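Local coordinates for protein glycosyl hydrolase, family 38 (Enterococcus faecalis, PDB 5KBP) that probably hydrolyses alpha-mannosidic linkages in carbohydrates, as a glycoside hydrolase of family 38, and binds calcium, at residues 31-36 against 66-71; 73-78 against 115-120; 554-559 against 724-729; 866-869 against 875-878; 879-884 against 891-896. All blocks are in the same frame, centred on the assembly; numbering follows the deposited sequence.

In the fold
Along the chain the contacts follow one another in series, each closing before the next opens. Contacts 1 and 2 lie in the N-terminal family 38 range, with centres about 15 Å apart: contact 1 joins helix 25-45 to the loop before helix 72-80, beside the second subunit, and contact 2 joins helices 72-80 and 100-117. Contact 3 is about 57 Å (centres) from both, where a strand from each of two large antiparallel sheets meets. Contacts 4 and 5 have centres about 6 Å apart and share neighbouring strands 864-870 and 892-897. Contact 4 comes within about 10 Å (nearest atoms) of contact 2, so the C-terminal beta-sandwich domain lies near the N-terminal domain, although the two contacts do not touch.

Contact 1 (31-36 against 66-71); sequences RLIELV and QVRPEK. With SO4 (sulfate ion), chain C.
I33 on helix 25-45 and V67 in the loop between helices 59-65 and 72-80 bring their CA atoms to 7.8 Å, with side chains filling the gap. The two branches of I33 divide the work. CG1 lies anti to the carbonyl carbon (chi1 -51°) and carries CD1 to 3.9 Å from CB of V67, while the CG2 methyl sits 3.7 Å from CD of R68, against the aliphatic part of that arginine. Segment 66-71 links helix 59-65 to helix 72-80 in the family 38 N-terminal domain, ending in a 3-10 segment whose last residue, K71, is the N-cap of helix 72-80. Beyond I33 the R68 chain bends at chi3, and CG of K71 lies 3.9 Å above one face of the R68 guanidinium, offset toward the rim. A sulfate, probably from the crystallisation liquor, meets the edge of that group: R68 NH2 donates to O2 at 3.0 Å and, weakly, to O1, which K71 NZ also reaches at 3.0 Å. R68 is held in addition by salt bridges from NH1 to D37 and from NE to D338 of the second subunit. Q339 and Y342 of that subunit pack on I33 and V67, respectively.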
# COMPACT_ATOMS: atom_id res chain seq x y z
N ARG A 31 -7.14 0.22 17.52
CA ARG A 31 -7.63 -0.52 18.68
C ARG A 31 -6.51 -1.26 19.39
O ARG A 31 -6.62 -1.55 20.59
CB ARG A 31 -8.74 -1.48 18.27
CG ARG A 31 -10.06 -0.79 17.98
CD ARG A 31 -11.08 -1.72 17.35
NE ARG A 31 -12.37 -1.05 17.18
CZ ARG A 31 -12.69 -0.31 16.12
NH1 ARG A 31 -11.82 -0.13 15.13
NH2 ARG A 31 -13.89 0.26 16.06
N LEU A 32 -5.42 -1.58 18.68
CA LEU A 32 -4.25 -2.15 19.33
C LEU A 32 -3.60 -1.14 20.26
O LEU A 32 -3.07 -1.51 21.31
CB LEU A 32 -3.25 -2.63 18.28
CG LEU A 32 -2.00 -3.34 18.81
CD1 LEU A 32 -2.39 -4.64 19.50
CD2 LEU A 32 -0.99 -3.60 17.70
N ILE A 33 -3.63 0.14 19.89
CA ILE A 33 -3.07 1.18 20.75
C ILE A 33 -3.84 1.27 22.05
O ILE A 33 -3.26 1.41 23.13
CB ILE A 33 -3.06 2.54 20.01
CG1 ILE A 33 -2.41 2.39 18.63
CG2 ILE A 33 -2.33 3.59 20.84
CD1 ILE A 33 -0.98 1.90 18.68
N GLU A 34 -5.17 1.18 21.98
CA GLU A 34 -5.99 1.20 23.19
C GLU A 34 -5.69 0.01 24.08
O GLU A 34 -5.62 0.15 25.31
CB GLU A 34 -7.48 1.23 22.82
CG GLU A 34 -7.94 2.52 22.16
CD GLU A 34 -9.40 2.48 21.77
OE1 GLU A 34 -9.99 1.38 21.77
OE2 GLU A 34 -9.96 3.55 21.45
N LEU A 35 -5.50 -1.17 23.49
CA LEU A 35 -5.23 -2.37 24.27
C LEU A 35 -3.92 -2.25 25.03
O LEU A 35 -3.87 -2.47 26.25
CB LEU A 35 -5.22 -3.60 23.37
CG LEU A 35 -4.76 -4.90 24.02
CD1 LEU A 35 -5.73 -5.34 25.10
CD2 LEU A 35 -4.58 -6.00 22.98
N VAL A 36 -2.84 -1.90 24.33
CA VAL A 36 -1.53 -1.82 24.97
C VAL A 36 -1.49 -0.68 25.98
O VAL A 36 -0.83 -0.79 27.02
CB VAL A 36 -0.42 -1.68 23.91
CG1 VAL A 36 0.94 -1.52 24.56
CG2 VAL A 36 -0.43 -2.88 22.97
N GLN A 66 5.26 2.74 16.76
CA GLN A 66 5.25 3.62 15.59
C GLN A 66 4.17 4.68 15.69
O GLN A 66 4.25 5.70 15.00
CB GLN A 66 5.09 2.81 14.30
CG GLN A 66 3.72 2.22 14.07
CD GLN A 66 3.52 1.80 12.62
OE1 GLN A 66 4.18 2.32 11.72
NE2 GLN A 66 2.62 0.85 12.40
N VAL A 67 3.16 4.47 16.54
CA VAL A 67 2.16 5.49 16.82
C VAL A 67 2.50 6.28 18.08
O VAL A 67 2.29 7.49 18.14
CB VAL A 67 0.76 4.86 16.92
CG1 VAL A 67 -0.30 5.93 17.15
CG2 VAL A 67 0.45 4.07 15.67
N ARG A 68 3.03 5.60 19.11
CA ARG A 68 3.38 6.23 20.38
C ARG A 68 4.86 5.98 20.68
O ARG A 68 5.21 5.17 21.55
CB ARG A 68 2.52 5.69 21.52
CG ARG A 68 1.03 5.65 21.21
CD ARG A 68 0.22 5.69 22.50
NE ARG A 68 0.38 6.97 23.17
CZ ARG A 68 -0.06 7.23 24.40
NH1 ARG A 68 -0.68 6.28 25.10
NH2 ARG A 68 0.13 8.43 24.93
N PRO A 69 5.76 6.67 19.97
CA PRO A 69 7.20 6.41 20.17
C PRO A 69 7.71 6.84 21.53
O PRO A 69 8.68 6.24 22.03
CB PRO A 69 7.86 7.20 19.04
CG PRO A 69 6.90 8.30 18.75
CD PRO A 69 5.53 7.72 18.97
N GLU A 70 7.09 7.84 22.16
CA GLU A 70 7.55 8.29 23.47
C GLU A 70 7.18 7.34 24.60
O GLU A 70 7.52 7.63 25.76
CB GLU A 70 7.01 9.69 23.76
CG GLU A 70 7.61 10.77 22.87
CD GLU A 70 7.08 12.16 23.18
OE1 GLU A 70 7.19 13.05 22.31
OE2 GLU A 70 6.54 12.36 24.29
N LYS A 71 6.50 6.24 24.30
CA LYS A 71 6.18 5.22 25.29
C LYS A 71 7.18 4.06 25.28
O LYS A 71 6.93 3.04 25.93
CB LYS A 71 4.77 4.68 25.05
CG LYS A 71 3.69 5.75 24.97
CD LYS A 71 3.45 6.41 26.31
CE LYS A 71 2.83 5.45 27.31
NZ LYS A 71 2.51 6.12 28.60
S SO4 C . -0.58 8.56 28.42
O1 SO4 C . 0.84 8.61 28.09
O2 SO4 C . -1.35 9.24 27.39
O3 SO4 C . -0.80 9.21 29.71
O4 SO4 C . -1.01 7.16 28.50

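Contact 2 (73-78 against 115-120); sequences EAVKKA and QKWGAP. With SO4 (sulfate ion), chain E.
W117 presents the six-membered part of its indole to helix 72-80, where V75 and K76 overlap it side by side. CG of K76 comes to 3.6 Å from CZ3 of W117 and CG1 of V75 to 3.8 Å from the same ring carbon, both lying oblique to the ring. The K76 chain crosses the indole at about a right angle and touches it with a methylene. V75 meets the ring with CG1, which is turned anti to the backbone N (chi1 169°). At this point the two backbones are close, the CA atoms of K76 and W117 being 6.2 Å apart. The contact joins helix 72-80 to the C-terminal end of helix 100-117 in the family 38 N-terminal domain, and G118 is where the chain leaves helical geometry. L61 and L65 of helix 59-65, together with I86, pack on W117 as well, and L61 also touches V75, so the indole packs against helices 59-65 and 72-80 and a loop. Past CG the lysine chain is extended, taking NZ of K76 to 3.2 Å from O3 of a sulfate probably from the crystallisation liquor, with a weaker bond to O4. K72 and K72 of the second subunit bind the same sulfate. A long salt bridge, 3.7 Å from K76 NZ to E73 OE1, lies beside it. Chemically the lysine is split: its methylenes give the tryptophan dispersive contact, while its ammonium probably interacts with the anions beyond the ring.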
# COMPACT_ATOMS: atom_id res chain seq x y z
N GLU A 73 10.18 3.71 26.59
CA GLU A 73 10.76 3.42 27.90
C GLU A 73 9.78 2.67 28.78
O GLU A 73 10.17 1.78 29.55
CB GLU A 73 11.23 4.70 28.57
CG GLU A 73 12.52 5.28 28.00
CD GLU A 73 13.67 4.30 28.06
OE1 GLU A 73 14.48 4.28 27.11
OE2 GLU A 73 13.76 3.53 29.04
N ALA A 74 8.49 3.02 28.70
CA ALA A 74 7.48 2.28 29.46
C ALA A 74 7.38 0.84 28.98
O ALA A 74 7.24 -0.08 29.79
CB ALA A 74 6.13 2.99 29.35
N VAL A 75 7.43 0.63 27.66
CA VAL A 75 7.40 -0.73 27.12
C VAL A 75 8.63 -1.51 27.55
O VAL A 75 8.54 -2.69 27.91
CB VAL A 75 7.26 -0.69 25.59
CG1 VAL A 75 7.49 -2.07 24.99
CG2 VAL A 75 5.89 -0.16 25.20
N LYS A 76 9.80 -0.86 27.51
CA LYS A 76 11.02 -1.50 27.99
C LYS A 76 10.88 -1.95 29.44
O LYS A 76 11.17 -3.11 29.77
CB LYS A 76 12.20 -0.54 27.85
CG LYS A 76 12.88 -0.53 26.49
CD LYS A 76 13.94 0.56 26.43
CE LYS A 76 14.93 0.30 25.31
NZ LYS A 76 15.90 1.42 25.18
N LYS A 77 10.42 -1.05 30.31
CA LYS A 77 10.28 -1.39 31.72
C LYS A 77 9.23 -2.47 31.95
O LYS A 77 9.36 -3.28 32.87
CB LYS A 77 9.94 -0.14 32.53
CG LYS A 77 11.11 0.82 32.69
CD LYS A 77 10.73 2.04 33.51
CE LYS A 77 9.87 3.01 32.72
NZ LYS A 77 9.62 4.27 33.46
N ALA A 78 8.18 -2.51 31.12
CA ALA A 78 7.17 -3.55 31.27
C ALA A 78 7.73 -4.92 30.91
O ALA A 78 7.45 -5.91 31.59
CB ALA A 78 5.94 -3.22 30.41
N GLN A 115 15.31 -10.52 21.99
CA GLN A 115 16.54 -10.23 22.72
C GLN A 115 16.80 -8.74 22.85
O GLN A 115 17.51 -8.33 23.78
CB GLN A 115 17.73 -10.92 22.05
CG GLN A 115 17.62 -12.44 21.98
CD GLN A 115 17.57 -13.07 23.35
OE1 GLN A 115 18.15 -12.56 24.31
NE2 GLN A 115 16.87 -14.20 23.46
N LYS A 116 16.25 -7.92 21.95
CA LYS A 116 16.41 -6.48 22.07
C LYS A 116 15.63 -5.92 23.26
O LYS A 116 16.05 -4.93 23.86
CB LYS A 116 15.98 -5.79 20.78
CG LYS A 116 16.79 -6.19 19.56
CD LYS A 116 16.23 -5.57 18.29
CE LYS A 116 17.00 -6.03 17.06
NZ LYS A 116 16.42 -5.49 15.80
N TRP A 117 14.50 -6.55 23.60
CA TRP A 117 13.68 -6.11 24.72
C TRP A 117 14.04 -6.85 26.01
O TRP A 117 14.08 -6.23 27.08
CB TRP A 117 12.20 -6.31 24.40
CG TRP A 117 11.75 -5.55 23.20
CD1 TRP A 117 11.58 -6.03 21.94
CD2 TRP A 117 11.42 -4.16 23.15
NE1 TRP A 117 11.16 -5.03 21.10
CE2 TRP A 117 11.05 -3.87 21.82
CE3 TRP A 117 11.39 -3.13 24.09
CZ2 TRP A 117 10.67 -2.60 21.41
CZ3 TRP A 117 11.01 -1.87 23.69
CH2 TRP A 117 10.65 -1.61 22.36
N GLY A 118 14.29 -8.15 25.92
CA GLY A 118 14.64 -8.93 27.09
C GLY A 118 14.87 -10.40 26.76
O GLY A 118 16.01 -10.85 26.65
N ALA A 119 13.77 -11.14 26.59
CA ALA A 119 13.82 -12.57 26.31
C ALA A 119 12.43 -13.04 25.88
O ALA A 119 11.42 -12.47 26.30
CB ALA A 119 14.29 -13.36 27.54
N PRO A 120 12.35 -14.07 25.04
CA PRO A 120 11.04 -14.53 24.56
C PRO A 120 10.42 -15.57 25.48
O PRO A 120 11.09 -16.29 26.22
CB PRO A 120 11.38 -15.16 23.20
CG PRO A 120 12.76 -15.71 23.41
CD PRO A 120 13.46 -14.76 24.36
S SO4 E . 16.43 3.76 22.07
O1 SO4 E . 16.84 5.14 21.82
O2 SO4 E . 15.96 3.16 20.82
O3 SO4 E . 15.36 3.74 23.06
O4 SO4 E . 17.57 3.01 22.57

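Contact 3 (554-559 against 724-729); sequences ETFSKL and QNKGVT. With SO4 (sulfate ion), chain K.
F556 and V728 form the buried, apolar end of the contact: their side chains come from opposite directions until CE2 of F556 is 3.5 Å from CG2 of V728. The valine methyl meets the ring obliquely, with CZ and CD2 of F556 a little farther off. V728 CG2 lies anti to its carbonyl carbon, which turns this branch, not CG1, to the phenyl. The CA atoms of these two residues stand 9.3 Å apart, as expected when facing strands of separate sheets pack through their side chains. The other end is polar and partly exposed, though also close. E554 and K726 cross at about a right angle, with OE1 of E554 3.3 Å from CD of K726 and CG of E554 3.7 Å from CB of K726. K726 CG takes the crowded position between backbone N and carbonyl carbon (chi1 36°), which brings the lysine methylenes across the glutamate. The charges themselves do not join: E554 OE1 is 4.8 Å from K726 NZ, whose salt bridge goes to D723, so any attraction to E554 is probably longer-range. On the solvent side K558 and L559 form a G1 beta bulge facing L545, and K558 NZ binds O4 of a sulfate at 2.9 Å, away from the other segment. In this family 38 C-terminal domain strand 555-566 pairs with strands 545-549 and 672-679 in one antiparallel sheet; strand 727-732 lies between 718-722 and 772-783 in the other, and L782 of the last touches both F556 and V728.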
# COMPACT_ATOMS: atom_id res chain seq x y z
N GLU A 554 5.52 -46.24 -19.92
CA GLU A 554 4.19 -45.96 -19.42
C GLU A 554 3.51 -44.89 -20.27
O GLU A 554 4.16 -44.08 -20.93
CB GLU A 554 4.26 -45.50 -17.96
CG GLU A 554 4.92 -46.50 -17.02
CD GLU A 554 4.14 -47.79 -16.89
OE1 GLU A 554 2.92 -47.79 -17.15
OE2 GLU A 554 4.76 -48.81 -16.51
N THR A 555 2.18 -44.91 -20.24
CA THR A 555 1.37 -43.94 -20.97
C THR A 555 0.38 -43.29 -20.02
O THR A 555 -0.09 -43.90 -19.06
CB THR A 555 0.60 -44.59 -22.13
OG1 THR A 555 -0.33 -45.54 -21.62
CG2 THR A 555 1.56 -45.29 -23.08
N PHE A 556 0.07 -42.02 -20.29
CA PHE A 556 -0.89 -41.25 -19.51
C PHE A 556 -1.73 -40.43 -20.47
O PHE A 556 -1.19 -39.77 -21.37
CB PHE A 556 -0.18 -40.35 -18.50
CG PHE A 556 0.78 -41.07 -17.60
CD1 PHE A 556 2.10 -41.25 -17.97
CD2 PHE A 556 0.35 -41.59 -16.38
CE1 PHE A 556 2.98 -41.92 -17.15
CE2 PHE A 556 1.23 -42.26 -15.56
CZ PHE A 556 2.55 -42.42 -15.94
N SER A 557 -3.05 -40.45 -20.29
CA SER A 557 -3.97 -39.79 -21.20
C SER A 557 -4.89 -38.85 -20.43
O SER A 557 -4.99 -38.91 -19.20
CB SER A 557 -4.81 -40.81 -21.99
OG SER A 557 -5.54 -41.65 -21.11
N LYS A 558 -5.56 -37.98 -21.18
CA LYS A 558 -6.50 -36.99 -20.66
C LYS A 558 -5.85 -36.02 -19.67
O LYS A 558 -6.53 -35.46 -18.80
CB LYS A 558 -7.72 -37.66 -20.02
CG LYS A 558 -8.51 -38.54 -20.98
CD LYS A 558 -9.67 -39.22 -20.28
CE LYS A 558 -10.44 -40.10 -21.25
NZ LYS A 558 -11.59 -40.79 -20.60
N LEU A 559 -4.55 -35.80 -19.80
CA LEU A 559 -3.86 -34.85 -18.94
C LEU A 559 -4.13 -33.42 -19.39
O LEU A 559 -4.45 -33.17 -20.56
CB LEU A 559 -2.35 -35.13 -18.95
CG LEU A 559 -1.92 -36.50 -18.43
CD1 LEU A 559 -0.43 -36.71 -18.63
CD2 LEU A 559 -2.29 -36.66 -16.97
N GLN A 724 4.70 -48.86 -7.39
CA GLN A 724 6.00 -49.51 -7.39
C GLN A 724 6.71 -49.44 -8.74
O GLN A 724 7.86 -49.88 -8.84
CB GLN A 724 5.86 -50.97 -6.97
N ASN A 725 6.06 -48.90 -9.78
CA ASN A 725 6.65 -48.94 -11.11
C ASN A 725 6.69 -47.57 -11.79
O ASN A 725 7.61 -47.28 -12.55
CB ASN A 725 5.89 -49.93 -12.00
CG ASN A 725 6.11 -51.37 -11.58
OD1 ASN A 725 7.12 -51.98 -11.92
ND2 ASN A 725 5.15 -51.93 -10.84
N LYS A 726 5.69 -46.73 -11.52
CA LYS A 726 5.56 -45.46 -12.22
C LYS A 726 5.06 -44.39 -11.26
O LYS A 726 4.61 -44.68 -10.15
CB LYS A 726 4.61 -45.58 -13.42
CG LYS A 726 3.44 -46.52 -13.17
CD LYS A 726 2.39 -46.40 -14.26
CE LYS A 726 1.42 -47.57 -14.20
NZ LYS A 726 0.84 -47.74 -12.84
N GLY A 727 5.15 -43.14 -11.70
CA GLY A 727 4.72 -42.03 -10.87
C GLY A 727 4.61 -40.75 -11.67
O GLY A 727 5.25 -40.58 -12.72
N VAL A 728 3.78 -39.84 -11.17
CA VAL A 728 3.54 -38.54 -11.78
C VAL A 728 3.74 -37.47 -10.72
O VAL A 728 3.19 -37.57 -9.62
CB VAL A 728 2.13 -38.44 -12.38
CG1 VAL A 728 1.91 -37.07 -13.00
CG2 VAL A 728 1.91 -39.53 -13.42
N THR A 729 4.52 -36.44 -11.06
CA THR A 729 4.73 -35.29 -10.19
C THR A 729 4.21 -34.04 -10.88
O THR A 729 4.51 -33.81 -12.06
CB THR A 729 6.22 -35.11 -9.84
OG1 THR A 729 6.69 -36.27 -9.13
CG2 THR A 729 6.41 -33.88 -8.97
S SO4 K . -11.07 -43.91 -22.37
O1 SO4 K . -9.70 -43.62 -21.96
O2 SO4 K . -11.41 -43.09 -23.53
O3 SO4 K . -11.18 -45.32 -22.73
O4 SO4 K . -11.98 -43.62 -21.28

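Contact 4 (866-869 against 875-878); sequences ATCL and EPLT
The flat carbonyl group of L869 receives L877 N in its own plane, on a lone pair of the oxygen, 3.2 Å from N of L877 to O of L869. The N-H points almost straight at the acceptor, with an angle of 160°, and the C=O...N angle is 145°. Beside this bond the L877 side chain lies close to the same oxygen: CG, anti to its own carbonyl carbon and beside its backbone N (chi1 -70°), is 3.5 Å from L869 O. Its methyl CD1 continues to 4.0 Å from CB of L869. One residue earlier in each segment the contact is looser, C868 SG standing 4.2 Å from CG of the P876 ring. In this way the chain, leaving the end of strand 864-870, loops round over five residues and passes beside the end of that strand, in the C-terminal beta-sandwich domain. The L869 branches turn from this loop toward W895 and R893 of the adjacent strand 892-897 and toward I881, while P876 rests on R896. Between the two segments one directed backbone bond thus sets the position, and the remaining contacts, thiol to proline and leucine to leucine, are apolar and nondirectional.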
# COMPACT_ATOMS: atom_id res chain seq x y z
N ALA A 866 32.72 -27.50 6.38
CA ALA A 866 32.02 -26.57 7.25
C ALA A 866 32.67 -26.55 8.64
O ALA A 866 33.33 -27.50 9.06
CB ALA A 866 30.54 -26.95 7.37
N THR A 867 32.47 -25.43 9.34
CA THR A 867 33.03 -25.29 10.68
C THR A 867 32.22 -26.08 11.70
O THR A 867 32.79 -26.83 12.51
CB THR A 867 33.08 -23.81 11.07
OG1 THR A 867 33.63 -23.05 9.99
CG2 THR A 867 33.94 -23.63 12.32
N CYS A 868 30.90 -25.94 11.68
CA CYS A 868 30.04 -26.62 12.63
C CYS A 868 28.62 -26.62 12.10
O CYS A 868 28.24 -25.77 11.29
CB CYS A 868 30.09 -25.96 14.01
SG CYS A 868 29.43 -24.28 14.05
N LEU A 869 27.83 -27.59 12.57
CA LEU A 869 26.41 -27.63 12.29
C LEU A 869 25.66 -26.83 13.34
O LEU A 869 25.98 -26.90 14.53
CB LEU A 869 25.90 -29.07 12.25
CG LEU A 869 26.55 -29.96 11.19
CD1 LEU A 869 25.95 -31.36 11.22
CD2 LEU A 869 26.39 -29.34 9.81
N GLU A 875 23.18 -20.79 15.54
CA GLU A 875 24.09 -20.99 16.65
C GLU A 875 24.46 -22.47 16.77
O GLU A 875 23.65 -23.34 16.45
CB GLU A 875 23.47 -20.51 17.97
CG GLU A 875 23.23 -19.02 18.02
CD GLU A 875 24.48 -18.21 17.73
OE1 GLU A 875 25.58 -18.63 18.14
OE2 GLU A 875 24.36 -17.14 17.09
N PRO A 876 25.68 -22.77 17.23
CA PRO A 876 26.14 -24.17 17.24
C PRO A 876 25.20 -25.08 18.01
O PRO A 876 24.61 -24.70 19.03
CB PRO A 876 27.51 -24.08 17.92
CG PRO A 876 27.96 -22.68 17.67
CD PRO A 876 26.72 -21.85 17.71
N LEU A 877 25.05 -26.31 17.50
CA LEU A 877 24.18 -27.28 18.14
C LEU A 877 24.77 -27.74 19.47
O LEU A 877 25.98 -27.89 19.61
CB LEU A 877 23.97 -28.49 17.22
CG LEU A 877 23.12 -28.24 15.97
CD1 LEU A 877 23.14 -29.46 15.05
CD2 LEU A 877 21.70 -27.89 16.36
N THR A 878 23.89 -27.95 20.45
CA THR A 878 24.29 -28.41 21.78
C THR A 878 23.48 -29.65 22.12
O THR A 878 22.27 -29.53 22.42
CB THR A 878 24.08 -27.32 22.83
OG1 THR A 878 22.76 -26.78 22.71
CG2 THR A 878 25.10 -26.20 22.64

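Contact 5 (879-884 against 891-896); sequences PAIEVD and EIRTWR
R893, V883 and W895 carry this contact, in which the loop 879-884 lies over strand 892-897 without bonding to it directly. The carbonyl O of V883 faces both strand residues at a distance: it is 4.4 Å from NH1 of R893 and as far from NE1 of W895, near the plane of the indole and at its edge. Neither approach is close enough for a bond, and W895 NE1 is buried with no partner in the model. R893 is tied on its own side of the contact. It grips E891 side-on with NE and NH2, the shorter bond being 2.7 Å from NE of R893 to OE1 of E891, nearly in the guanidinium plane. The second, NH2 of R893 to OE2 of E891, is 3.0 Å and tilted from that plane. CG of R893, anti to the backbone N (chi1 -176°), lies 3.7 Å above one face of the W895 ring, offset toward the rim. R893 also donates from NH1 to A885 O and from NH2 to P886 O, just beyond the loop segment, in the C-terminal beta-sandwich domain. I881 adds its CG2 near NH2 of R893, and L869 touches I881, R893 and W895. The buried arginine charge is thus probably balanced by E891, while its two carbonyl bonds let it tether the chain that follows the loop.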
# COMPACT_ATOMS: atom_id res chain seq x y z
N PRO A 879 24.08 -30.85 22.09
CA PRO A 879 25.48 -31.09 21.75
C PRO A 879 25.75 -31.03 20.24
O PRO A 879 24.80 -31.09 19.45
CB PRO A 879 25.74 -32.49 22.29
CG PRO A 879 24.42 -33.16 22.18
CD PRO A 879 23.39 -32.10 22.46
N ALA A 880 27.01 -30.91 19.86
CA ALA A 880 27.38 -30.74 18.47
C ALA A 880 27.24 -32.04 17.69
O ALA A 880 27.37 -33.14 18.24
CB ALA A 880 28.80 -30.21 18.35
N ILE A 881 26.99 -31.91 16.39
CA ILE A 881 26.96 -33.03 15.46
C ILE A 881 28.06 -32.79 14.43
O ILE A 881 28.21 -31.67 13.92
CB ILE A 881 25.59 -33.18 14.77
CG1 ILE A 881 24.55 -33.74 15.75
CG2 ILE A 881 25.69 -34.09 13.56
CD1 ILE A 881 23.88 -32.69 16.62
N GLU A 882 28.84 -33.83 14.14
CA GLU A 882 29.95 -33.71 13.21
C GLU A 882 29.45 -33.26 11.84
O GLU A 882 28.38 -33.66 11.38
CB GLU A 882 30.69 -35.05 13.09
CG GLU A 882 31.18 -35.59 14.42
CD GLU A 882 32.28 -34.74 15.03
OE1 GLU A 882 33.42 -34.81 14.54
OE2 GLU A 882 31.99 -34.00 15.99
N VAL A 883 30.25 -32.42 11.18
CA VAL A 883 29.87 -31.90 9.87
C VAL A 883 29.81 -32.99 8.81
O VAL A 883 29.11 -32.84 7.81
CB VAL A 883 30.83 -30.77 9.44
CG1 VAL A 883 30.75 -29.60 10.41
CG2 VAL A 883 32.25 -31.29 9.33
N ASP A 884 30.55 -34.08 9.01
CA ASP A 884 30.53 -35.21 8.09
C ASP A 884 29.57 -36.31 8.51
O ASP A 884 29.52 -37.36 7.87
CB ASP A 884 31.94 -35.79 7.92
CG ASP A 884 32.62 -36.06 9.25
OD1 ASP A 884 31.92 -36.22 10.27
OD2 ASP A 884 33.87 -36.11 9.27
N GLU A 891 15.82 -34.65 8.65
CA GLU A 891 16.59 -33.68 9.42
C GLU A 891 16.71 -32.37 8.65
O GLU A 891 16.92 -32.36 7.44
CB GLU A 891 17.99 -34.22 9.73
CG GLU A 891 18.77 -33.34 10.70
CD GLU A 891 20.26 -33.65 10.69
OE1 GLU A 891 21.05 -32.69 10.61
OE2 GLU A 891 20.62 -34.84 10.77
N ILE A 892 16.57 -31.26 9.37
CA ILE A 892 16.81 -29.93 8.83
C ILE A 892 18.21 -29.53 9.31
O ILE A 892 18.39 -29.13 10.46
CB ILE A 892 15.75 -28.93 9.28
CG1 ILE A 892 14.35 -29.47 8.99
CG2 ILE A 892 15.96 -27.60 8.58
CD1 ILE A 892 13.25 -28.66 9.64
N ARG A 893 19.19 -29.63 8.42
CA ARG A 893 20.58 -29.36 8.78
C ARG A 893 20.99 -27.98 8.29
O ARG A 893 20.66 -27.57 7.18
CB ARG A 893 21.51 -30.42 8.18
CG ARG A 893 22.96 -30.26 8.58
CD ARG A 893 23.76 -31.52 8.28
NE ARG A 893 23.35 -32.65 9.12
CZ ARG A 893 23.91 -33.85 9.08
NH1 ARG A 893 24.91 -34.09 8.24
NH2 ARG A 893 23.48 -34.82 9.87
N THR A 894 21.71 -27.25 9.15
CA THR A 894 22.20 -25.92 8.85
C THR A 894 23.71 -25.88 9.07
O THR A 894 24.19 -26.27 10.14
CB THR A 894 21.51 -24.86 9.71
OG1 THR A 894 20.09 -24.97 9.56
CG2 THR A 894 21.95 -23.46 9.29
N TRP A 895 24.44 -25.40 8.07
CA TRP A 895 25.89 -25.30 8.14
C TRP A 895 26.32 -23.88 8.46
O TRP A 895 25.56 -22.92 8.31
CB TRP A 895 26.53 -25.74 6.82
CG TRP A 895 26.40 -27.20 6.51
CD1 TRP A 895 27.35 -28.17 6.72
CD2 TRP A 895 25.28 -27.87 5.93
NE1 TRP A 895 26.88 -29.39 6.31
CE2 TRP A 895 25.61 -29.23 5.82
CE3 TRP A 895 24.02 -27.44 5.49
CZ2 TRP A 895 24.73 -30.17 5.29
CZ3 TRP A 895 23.15 -28.38 4.97
CH2 TRP A 895 23.51 -29.73 4.87
N ARG A 896 27.57 -23.75 8.91
CA ARG A 896 28.20 -22.46 9.15
C ARG A 896 29.64 -22.52 8.66
O ARG A 896 30.40 -23.40 9.08
CB ARG A 896 28.18 -22.08 10.64
CG ARG A 896 29.07 -20.89 10.97
CD ARG A 896 29.41 -20.82 12.45
NE ARG A 896 28.31 -20.28 13.24
CZ ARG A 896 28.41 -19.96 14.53
NH1 ARG A 896 29.56 -20.12 15.17
NH2 ARG A 896 27.36 -19.48 15.18